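Local coordinates for ssDNA binding protein (PDB 4PSM) that binds single-stranded DNA, probably trapping it in a tunnel system that runs between the subunits of its four-chain assembly, at residues A[133-136]-A[137-140]; A[115-118]-A[119-123]; A[38-41]-A[42-46]. One frame throughout, in Å; residues are numbered along the deposited sequence.

Contact 1: residues A[133-136]-A[137-140]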
ATOM      1  N   LEU A 133      -2.159   7.587  11.510  1.00 35.09           N
ATOM      2  CA  LEU A 133      -2.628   8.915  11.171  1.00 49.59           C
ATOM      3  C   LEU A 133      -4.146   8.959  11.094  1.00 64.98           C
ATOM      4  O   LEU A 133      -4.789   9.852  11.655  1.00 52.48           O
ATOM      5  CB  LEU A 133      -2.026   9.355   9.844  1.00 19.85           C
ATOM      6  CG  LEU A 133      -2.349  10.764   9.358  1.00 41.40           C
ATOM      7  CD1 LEU A 133      -2.339  11.750  10.517  1.00 54.50           C
ATOM      8  CD2 LEU A 133      -1.366  11.196   8.275  1.00 48.95           C
ATOM      9  N   VAL A 134      -4.718   7.990  10.396  1.00 42.12           N
ATOM     10  CA  VAL A 134      -6.163   7.911  10.275  1.00 40.02           C
ATOM     11  C   VAL A 134      -6.836   7.870  11.647  1.00 58.96           C
ATOM     12  O   VAL A 134      -7.776   8.624  11.903  1.00 37.44           O
ATOM     13  CB  VAL A 134      -6.581   6.698   9.437  1.00 37.08           C
ATOM     14  CG1 VAL A 134      -8.085   6.446   9.559  1.00 44.42           C
ATOM     15  CG2 VAL A 134      -6.182   6.921   7.988  1.00 33.26           C
ATOM     16  N   GLU A 135      -6.346   7.004  12.530  1.00 26.64           N
ATOM     17  CA  GLU A 135      -6.925   6.880  13.855  1.00 39.57           C
ATOM     18  C   GLU A 135      -6.797   8.196  14.608  1.00 40.94           C
ATOM     19  O   GLU A 135      -7.695   8.590  15.345  1.00 44.70           O
ATOM     20  CB  GLU A 135      -6.271   5.753  14.648  1.00 32.97           C
ATOM     21  CG  GLU A 135      -6.904   5.552  16.024  1.00 26.45           C
ATOM     22  CD  GLU A 135      -8.331   5.013  15.957  1.00 60.94           C
ATOM     23  OE1 GLU A 135      -8.815   4.727  14.839  1.00 53.38           O
ATOM     24  OE2 GLU A 135      -8.970   4.876  17.029  1.00 53.21           O
ATOM     25  N   ARG A 136      -5.672   8.869  14.406  1.00 51.82           N
ATOM     26  CA  ARG A 136      -5.399  10.144  15.058  1.00 43.92           C
ATOM     27  C   ARG A 136      -6.411  11.209  14.612  1.00 53.37           C
ATOM     28  O   ARG A 136      -6.863  12.032  15.406  1.00 54.56           O
ATOM     29  CB  ARG A 136      -3.968  10.588  14.737  1.00 54.70           C
ATOM     30  CG  ARG A 136      -3.280  11.381  15.831  1.00 82.05           C
ATOM     31  CD  ARG A 136      -1.832  10.935  16.008  1.00 77.20           C
ATOM     32  NE  ARG A 136      -1.078  11.015  14.793  1.00112.65           N
ATOM     33  CZ  ARG A 136      -0.331  10.118  14.155  1.00103.11           C
ATOM     34  NH1 ARG A 136      -0.104   8.864  14.546  1.00 63.35           N
ATOM     35  NH2 ARG A 136       0.215  10.567  13.045  1.00 48.41           N
HETATM   36  N   MSE A 137      -6.766  11.185  13.332  1.00 38.65           N
HETATM   37  CA  MSE A 137      -7.769  12.092  12.807  1.00 41.52           C
HETATM   38  C   MSE A 137      -9.143  11.798  13.388  1.00 38.67           C
HETATM   39  O   MSE A 137      -9.931  12.710  13.629  1.00 48.59           O
HETATM   40  CB  MSE A 137      -7.845  11.987  11.296  1.00 29.35           C
HETATM   41  CG  MSE A 137      -6.713  12.657  10.551  1.00113.80           C
HETATM   42 SE   MSE A 137      -6.706  12.190   8.650  1.00 99.98          SE
HETATM   43  CE  MSE A 137      -8.582  12.476   8.227  1.00 23.70           C
ATOM     44  N   LYS A 138      -9.437  10.523  13.594  1.00 23.00           N
ATOM     45  CA  LYS A 138     -10.668  10.144  14.251  1.00 32.50           C
ATOM     46  C   LYS A 138     -10.692  10.791  15.633  1.00 46.96           C
ATOM     47  O   LYS A 138     -11.695  11.377  16.039  1.00 46.63           O
ATOM     48  CB  LYS A 138     -10.785   8.621  14.362  1.00 32.36           C
ATOM     49  CG  LYS A 138     -11.145   7.934  13.051  1.00 47.83           C
ATOM     50  CD  LYS A 138     -11.103   6.421  13.174  1.00 47.83           C
ATOM     51  CE  LYS A 138     -12.158   5.887  14.140  1.00 48.71           C
ATOM     52  NZ  LYS A 138     -11.902   4.448  14.474  1.00 54.96           N
ATOM     53  N   GLN A 139      -9.564  10.708  16.331  1.00 45.46           N
ATOM     54  CA  GLN A 139      -9.443  11.210  17.691  1.00 44.13           C
ATOM     55  C   GLN A 139      -9.587  12.719  17.768  1.00 58.78           C
ATOM     56  O   GLN A 139     -10.196  13.255  18.699  1.00 61.16           O
ATOM     57  CB  GLN A 139      -8.082  10.822  18.266  1.00 30.63           C
ATOM     58  CG  GLN A 139      -7.861   9.332  18.389  1.00 28.48           C
ATOM     59  CD  GLN A 139      -6.427   9.005  18.723  1.00 64.10           C
ATOM     60  OE1 GLN A 139      -5.536   9.857  18.594  1.00 33.07           O
ATOM     61  NE2 GLN A 139      -6.188   7.766  19.149  1.00 31.08           N
ATOM     62  N   GLU A 140      -9.021  13.404  16.784  1.00 32.25           N
ATOM     63  CA  GLU A 140      -8.844  14.845  16.880  1.00 52.55           C
ATOM     64  C   GLU A 140      -9.893  15.662  16.129  1.00 56.64           C
ATOM     65  O   GLU A 140     -10.121  16.833  16.445  1.00 38.34           O
ATOM     66  CB  GLU A 140      -7.434  15.232  16.426  1.00 28.88           C
ATOM     67  CG  GLU A 140      -6.328  14.633  17.300  1.00 45.10           C
ATOM     68  CD  GLU A 140      -4.964  15.233  17.015  1.00 62.92           C
ATOM     69  OE1 GLU A 140      -4.853  16.034  16.060  1.00 66.79           O
ATOM     70  OE2 GLU A 140      -4.003  14.906  17.745  1.00 56.65           O
TER
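Glu135 and Lys138, one helical turn apart, slant across each other, and the lysine ammonium NZ meets Glu135 OE1 at 3.1 Å in a salt bridge. NZ comes in on the syn side of that oxygen, only 16° out of the carboxylate plane. The lysine chain kinks at chi3 (65°), which turns NZ back toward the carboxylate; Lys138 CD lies alongside the same oxygen, 3.3 Å from Glu135 OE1. Both charges have further partners: Glu135 OE2 takes the backbone N-H of Arg147, while Lys138 NZ also bonds to Lys145 O and forms a salt bridge with Glu117 of the second subunit. The pair thus ties the returning C-terminal tail to the helix.

Gln139 lies roughly at right angles to Glu135, its amide turned 76° from the carboxylate; Gln139 NE2 sits 3.9 Å from Glu135 CG. Lower down the same chain, Gln139 CG presses on Glu135 O at 3.1 Å. Arg136 and Glu140 run side by side in the same direction, touching where Glu140 OE2 comes 4.1 Å from Arg136 CG. Their charged ends do not meet; Glu140 OE2 and Gln139 OE1 both turn to Arg28 of the second subunit.

On the apolar side, Leu133 CD1 touches CG of selenomethionine Met137 at 4.5 Å, and Met137 also packs on Met137 of the fourth subunit. Backbone bonds from Met137, Lys138, Gln139 and Glu140 to the carbonyls four residues back keep the turns alpha-helical. Charged flanks beside a buried apolar stripe fit the coiled coil predicted here, built as a bundle of long helices from four subunits.

Contact 2: residues A[115-118]-A[119-123]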
ATOM      1  N   GLU A 115      14.727  -7.502  -3.337  1.00 35.20           N
ATOM      2  CA  GLU A 115      14.153  -6.258  -3.831  1.00 38.25           C
ATOM      3  C   GLU A 115      12.683  -6.207  -3.425  1.00 53.70           C
ATOM      4  O   GLU A 115      12.193  -5.205  -2.907  1.00 45.91           O
ATOM      5  CB  GLU A 115      14.296  -6.183  -5.354  1.00 37.42           C
ATOM      6  CG  GLU A 115      14.103  -4.808  -5.965  1.00 83.30           C
ATOM      7  CD  GLU A 115      14.391  -4.792  -7.460  1.00118.05           C
ATOM      8  OE1 GLU A 115      14.097  -5.801  -8.135  1.00105.80           O
ATOM      9  OE2 GLU A 115      14.919  -3.775  -7.958  1.00135.08           O
ATOM     10  N   LEU A 116      11.992  -7.314  -3.650  1.00 35.11           N
ATOM     11  CA  LEU A 116      10.587  -7.435  -3.299  1.00 40.51           C
ATOM     12  C   LEU A 116      10.366  -7.280  -1.789  1.00 53.78           C
ATOM     13  O   LEU A 116       9.451  -6.593  -1.345  1.00 34.79           O
ATOM     14  CB  LEU A 116      10.058  -8.785  -3.777  1.00 39.99           C
ATOM     15  CG  LEU A 116       8.547  -8.973  -3.707  1.00 57.88           C
ATOM     16  CD1 LEU A 116       7.787  -7.836  -4.373  1.00 49.62           C
ATOM     17  CD2 LEU A 116       8.099 -10.334  -4.213  1.00 32.75           C
ATOM     18  N   GLU A 117      11.209  -7.929  -1.001  1.00 38.55           N
ATOM     19  CA  GLU A 117      11.088  -7.860   0.443  1.00 40.04           C
ATOM     20  C   GLU A 117      11.248  -6.432   0.948  1.00 45.65           C
ATOM     21  O   GLU A 117      10.560  -6.006   1.870  1.00 50.37           O
ATOM     22  CB  GLU A 117      12.136  -8.750   1.104  1.00 34.83           C
ATOM     23  CG  GLU A 117      12.072  -8.741   2.624  1.00 47.88           C
ATOM     24  CD  GLU A 117      13.226  -9.490   3.265  1.00 82.82           C
ATOM     25  OE1 GLU A 117      14.371  -9.341   2.786  1.00 83.51           O
ATOM     26  OE2 GLU A 117      12.988 -10.231   4.244  1.00 46.05           O
ATOM     27  N   ALA A 118      12.170  -5.699   0.339  1.00 26.70           N
ATOM     28  CA  ALA A 118      12.456  -4.348   0.754  1.00 35.11           C
ATOM     29  C   ALA A 118      11.207  -3.512   0.501  1.00 69.35           C
ATOM     30  O   ALA A 118      10.770  -2.729   1.343  1.00 42.45           O
ATOM     31  CB  ALA A 118      13.637  -3.806  -0.033  1.00 26.26           C
ATOM     32  N   LEU A 119      10.630  -3.711  -0.673  1.00 36.22           N
ATOM     33  CA  LEU A 119       9.421  -3.026  -1.067  1.00 29.89           C
ATOM     34  C   LEU A 119       8.278  -3.313  -0.095  1.00 31.64           C
ATOM     35  O   LEU A 119       7.565  -2.403   0.324  1.00 50.89           O
ATOM     36  CB  LEU A 119       9.058  -3.438  -2.491  1.00 35.47           C
ATOM     37  CG  LEU A 119       9.432  -2.492  -3.641  1.00 44.39           C
ATOM     38  CD1 LEU A 119      10.372  -1.338  -3.294  1.00 36.75           C
ATOM     39  CD2 LEU A 119       9.762  -3.172  -4.962  1.00 30.45           C
ATOM     40  N   SER A 120       8.117  -4.576   0.277  1.00 28.89           N
ATOM     41  CA  SER A 120       7.005  -4.971   1.133  1.00 39.57           C
ATOM     42  C   SER A 120       7.212  -4.430   2.536  1.00 48.49           C
ATOM     43  O   SER A 120       6.250  -4.136   3.240  1.00 27.86           O
ATOM     44  CB  SER A 120       6.858  -6.489   1.188  1.00 41.06           C
ATOM     45  OG  SER A 120       7.915  -7.067   1.931  1.00 67.83           O
ATOM     46  N   ASP A 121       8.472  -4.315   2.941  1.00 31.82           N
ATOM     47  CA  ASP A 121       8.810  -3.729   4.233  1.00 46.81           C
ATOM     48  C   ASP A 121       8.421  -2.251   4.268  1.00 63.37           C
ATOM     49  O   ASP A 121       7.728  -1.804   5.183  1.00 35.22           O
ATOM     50  CB  ASP A 121      10.303  -3.891   4.542  1.00 32.74           C
ATOM     51  CG  ASP A 121      10.670  -5.320   4.934  1.00 87.12           C
ATOM     52  OD1 ASP A 121       9.745  -6.142   5.135  1.00 48.80           O
ATOM     53  OD2 ASP A 121      11.884  -5.617   5.052  1.00 68.79           O
ATOM     54  N   LYS A 122       8.876  -1.500   3.270  1.00 42.52           N
ATOM     55  CA  LYS A 122       8.492  -0.111   3.116  1.00 44.81           C
ATOM     56  C   LYS A 122       6.969  -0.024   3.151  1.00 63.70           C
ATOM     57  O   LYS A 122       6.394   0.803   3.860  1.00 34.43           O
ATOM     58  CB  LYS A 122       9.023   0.446   1.791  1.00 47.92           C
ATOM     59  CG  LYS A 122      10.506   0.796   1.781  1.00 61.09           C
ATOM     60  CD  LYS A 122      10.903   1.490   0.481  1.00 61.16           C
ATOM     61  CE  LYS A 122      12.377   1.879   0.478  1.00 65.38           C
ATOM     62  NZ  LYS A 122      12.786   2.527  -0.807  1.00 74.27           N
ATOM     63  N   LEU A 123       6.322  -0.901   2.390  1.00 40.28           N
ATOM     64  CA  LEU A 123       4.872  -0.909   2.306  1.00 38.26           C
ATOM     65  C   LEU A 123       4.251  -1.118   3.674  1.00 54.55           C
ATOM     66  O   LEU A 123       3.282  -0.451   4.021  1.00 31.92           O
ATOM     67  CB  LEU A 123       4.384  -1.994   1.340  1.00 36.78           C
ATOM     68  CG  LEU A 123       2.882  -2.296   1.368  1.00 41.04           C
ATOM     69  CD1 LEU A 123       2.069  -1.036   1.095  1.00 43.72           C
ATOM     70  CD2 LEU A 123       2.522  -3.390   0.379  1.00 39.66           C
TER
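Glu117 O takes the backbone N-H of Asp121 at 2.9 Å, one of four i to i+4 bonds joining 115-118 to 119-123. The straightest is Lys122 N to Ala118 O, with an N-H...O angle of 178°.

Two polar side chains crowd the same Glu117 carbonyl. Ser120 OG, turned between its backbone N and carbonyl carbon (chi1 71°), lies 2.9 Å from Glu117 O and may bond to it, though its proton has another acceptor within reach. The Asp121 carboxylate folds back over the oxygen, with Asp121 CG 3.1 Å from Glu117 O.

The two acids cross with like charges near each other, Glu117 OE2 being 4.8 Å from Asp121 OD2. Lys138 and Arg147 of the second subunit probably ease this: both form salt bridges with Glu117 OE2, and Arg147 adds a long, weak pairing with Asp121 OD2. Replacing Asp121 by an alanine would probably cost that arginine of the second subunit its weaker partner and uncover the carbonyl of Glu117.

Apolar contacts point between chains. Leu116 meets Met137 of the second subunit, Leu133 of the third and Leu116 of the fourth, so this part of helix 93-141 runs among the long helices of three neighbouring subunits.

Contact 3: residues A[38-41]-A[42-46]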
ATOM      1  N   LYS A  38      14.269 -25.569  12.309  1.00 39.14           N
ATOM      2  CA  LYS A  38      14.936 -26.389  13.303  1.00 34.15           C
ATOM      3  C   LYS A  38      15.092 -27.828  12.795  1.00 45.37           C
ATOM      4  O   LYS A  38      16.161 -28.417  12.894  1.00 30.78           O
ATOM      5  CB  LYS A  38      14.148 -26.340  14.617  1.00 53.45           C
ATOM      6  CG  LYS A  38      14.838 -26.956  15.817  1.00 88.52           C
ATOM      7  CD  LYS A  38      14.602 -28.455  15.899  1.00102.31           C
ATOM      8  CE  LYS A  38      14.442 -28.900  17.346  1.00119.07           C
ATOM      9  NZ  LYS A  38      15.525 -28.364  18.214  1.00113.34           N
ATOM     10  N   ALA A  39      14.025 -28.386  12.238  1.00 29.50           N
ATOM     11  CA  ALA A  39      14.051 -29.752  11.732  1.00 27.16           C
ATOM     12  C   ALA A  39      15.022 -29.901  10.558  1.00 56.39           C
ATOM     13  O   ALA A  39      15.783 -30.860  10.482  1.00 39.32           O
ATOM     14  CB  ALA A  39      12.648 -30.207  11.321  1.00 23.04           C
ATOM     15  N   ALA A  40      14.988 -28.945   9.642  1.00 42.94           N
ATOM     16  CA  ALA A  40      15.835 -28.986   8.465  1.00 43.56           C
ATOM     17  C   ALA A  40      17.292 -28.850   8.872  1.00 38.08           C
ATOM     18  O   ALA A  40      18.162 -29.534   8.342  1.00 53.49           O
ATOM     19  CB  ALA A  40      15.442 -27.874   7.482  1.00 36.54           C
ATOM     20  N   GLY A  41      17.557 -27.959   9.817  1.00 36.30           N
ATOM     21  CA  GLY A  41      18.913 -27.746  10.293  1.00 34.04           C
ATOM     22  C   GLY A  41      19.507 -29.048  10.793  1.00 43.15           C
ATOM     23  O   GLY A  41      20.660 -29.360  10.520  1.00 46.13           O
ATOM     24  N   GLU A  42      18.702 -29.817  11.518  1.00 38.44           N
ATOM     25  CA  GLU A  42      19.146 -31.092  12.062  1.00 46.29           C
ATOM     26  C   GLU A  42      19.470 -32.083  10.944  1.00 58.42           C
ATOM     27  O   GLU A  42      20.561 -32.635  10.895  1.00 35.95           O
ATOM     28  CB  GLU A  42      18.089 -31.677  12.994  1.00 37.52           C
ATOM     29  CG  GLU A  42      17.760 -30.809  14.197  1.00105.36           C
ATOM     30  CD  GLU A  42      16.730 -31.453  15.109  1.00144.99           C
ATOM     31  OE1 GLU A  42      16.428 -30.870  16.173  1.00145.92           O
ATOM     32  OE2 GLU A  42      16.222 -32.541  14.764  1.00143.80           O
ATOM     33  N   LEU A  43      18.518 -32.296  10.046  1.00 28.43           N
ATOM     34  CA  LEU A  43      18.701 -33.208   8.931  1.00 36.06           C
ATOM     35  C   LEU A  43      19.925 -32.835   8.094  1.00 46.52           C
ATOM     36  O   LEU A  43      20.751 -33.683   7.758  1.00 43.03           O
ATOM     37  CB  LEU A  43      17.442 -33.253   8.062  1.00 31.11           C
ATOM     38  CG  LEU A  43      17.530 -34.212   6.874  1.00 46.42           C
ATOM     39  CD1 LEU A  43      18.044 -35.591   7.275  1.00 61.50           C
ATOM     40  CD2 LEU A  43      16.257 -34.289   6.040  1.00 35.84           C
ATOM     41  N   ASN A  44      20.044 -31.558   7.771  1.00 18.87           N
ATOM     42  CA  ASN A  44      21.150 -31.074   6.956  1.00 41.78           C
ATOM     43  C   ASN A  44      22.488 -31.286   7.644  1.00 24.17           C
ATOM     44  O   ASN A  44      23.517 -31.445   6.986  1.00 36.82           O
ATOM     45  CB  ASN A  44      20.949 -29.592   6.577  1.00 25.71           C
ATOM     46  CG  ASN A  44      19.844 -29.402   5.546  1.00 56.96           C
ATOM     47  OD1 ASN A  44      19.562 -30.313   4.772  1.00 42.57           O
ATOM     48  ND2 ASN A  44      19.206 -28.224   5.539  1.00 25.91           N
ATOM     49  N   LYS A  45      22.471 -31.266   8.972  1.00 40.41           N
ATOM     50  CA  LYS A  45      23.668 -31.555   9.752  1.00 42.90           C
ATOM     51  C   LYS A  45      24.093 -33.001   9.484  1.00 70.66           C
ATOM     52  O   LYS A  45      25.248 -33.280   9.183  1.00 35.07           O
ATOM     53  CB  LYS A  45      23.386 -31.347  11.239  1.00 48.72           C
ATOM     54  CG  LYS A  45      23.917 -30.044  11.814  1.00 60.42           C
ATOM     55  CD  LYS A  45      25.315 -30.231  12.402  1.00107.49           C
ATOM     56  CE  LYS A  45      25.306 -31.196  13.587  1.00112.07           C
ATOM     57  NZ  LYS A  45      26.659 -31.385  14.186  1.00102.17           N
ATOM     58  N   ILE A  46      23.131 -33.910   9.582  1.00 26.57           N
ATOM     59  CA  ILE A  46      23.350 -35.321   9.357  1.00 34.94           C
ATOM     60  C   ILE A  46      23.764 -35.581   7.913  1.00 56.29           C
ATOM     61  O   ILE A  46      24.745 -36.275   7.649  1.00 38.38           O
ATOM     62  CB  ILE A  46      22.079 -36.117   9.689  1.00 41.00           C
ATOM     63  CG1 ILE A  46      21.801 -36.060  11.195  1.00 49.49           C
ATOM     64  CG2 ILE A  46      22.195 -37.549   9.199  1.00 45.55           C
ATOM     65  CD1 ILE A  46      20.447 -36.624  11.598  1.00 55.60           C
TER
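Lys38 and Glu42 pair one turn apart on the outer side of helix 33-53, an amphipathic helix that lies against helix 15-26 and strand 74-87 of the antiparallel sheet in this ThermoDBP-related domain.

The charged contact is a salt bridge, with Lys38 NZ 3.4 Å from Glu42 OE1. The lysine chain is bent at every torsion beyond chi1 and curls round the carboxylate, while Glu42 stays extended. As a result the methylenes come closer than the ammonium: Lys38 CE lies 3.0 Å from Glu42 OE1, a tight approach. Both residues touch a crystal neighbour, and the lattice may have some part in how they are posed.

Backbone bonds give the regular helical frame. The N-H of Leu43 points almost straight at Ala39 O, the N-H...O angle being 176°, and this carbonyl accepts a second bond from Trp77 NE1 on strand 74-87. Lys45 N reaches Gly41 O at 3.1 Å, more bent, and Glu42 N bonds to Lys38 O.

Apolar packing uses the other faces. Ala39 rests on Ile75 and Ala40 on Arg20 and Leu23. Leu43 reaches both Val19 and Trp77, and so bridges helix 15-26 and strand 74-87, and Ile46 carries the packing on to Leu79.

Polar contacts toward helix 15-26 centre on Asn44. Its backbone O accepts a bond from Tyr15 OH, and ND2 makes a weak one to Ala16 O. With CG beside its own backbone N (chi1 -72°), the amide bends back over the preceding turn: Asn44 N bonds to Ala40 O at 2.8 Å, whereas ND2 stands 3.3 Å from Ala40 O at an angle too poor for a bond.

In the fold
From the N terminus, the chain reaches contact 3 first, on helix 33-53 in the compact domain, then runs through strands 61-71 and 74-87 into helix 93-141, which holds contact 2 and, further on, contact 1. Each is a local step along a helix; none closes a loop, and the three follow in series without nesting or crossing. Contact 3 joins its helix to helix 15-26 and the sheet within one chain. Contacts 1 and 2, with centres 26 Å apart, do not touch within the chain, yet they meet between subunits: 115-118 of one copy packs beside 133-136 of another, consistent with antiparallel helices.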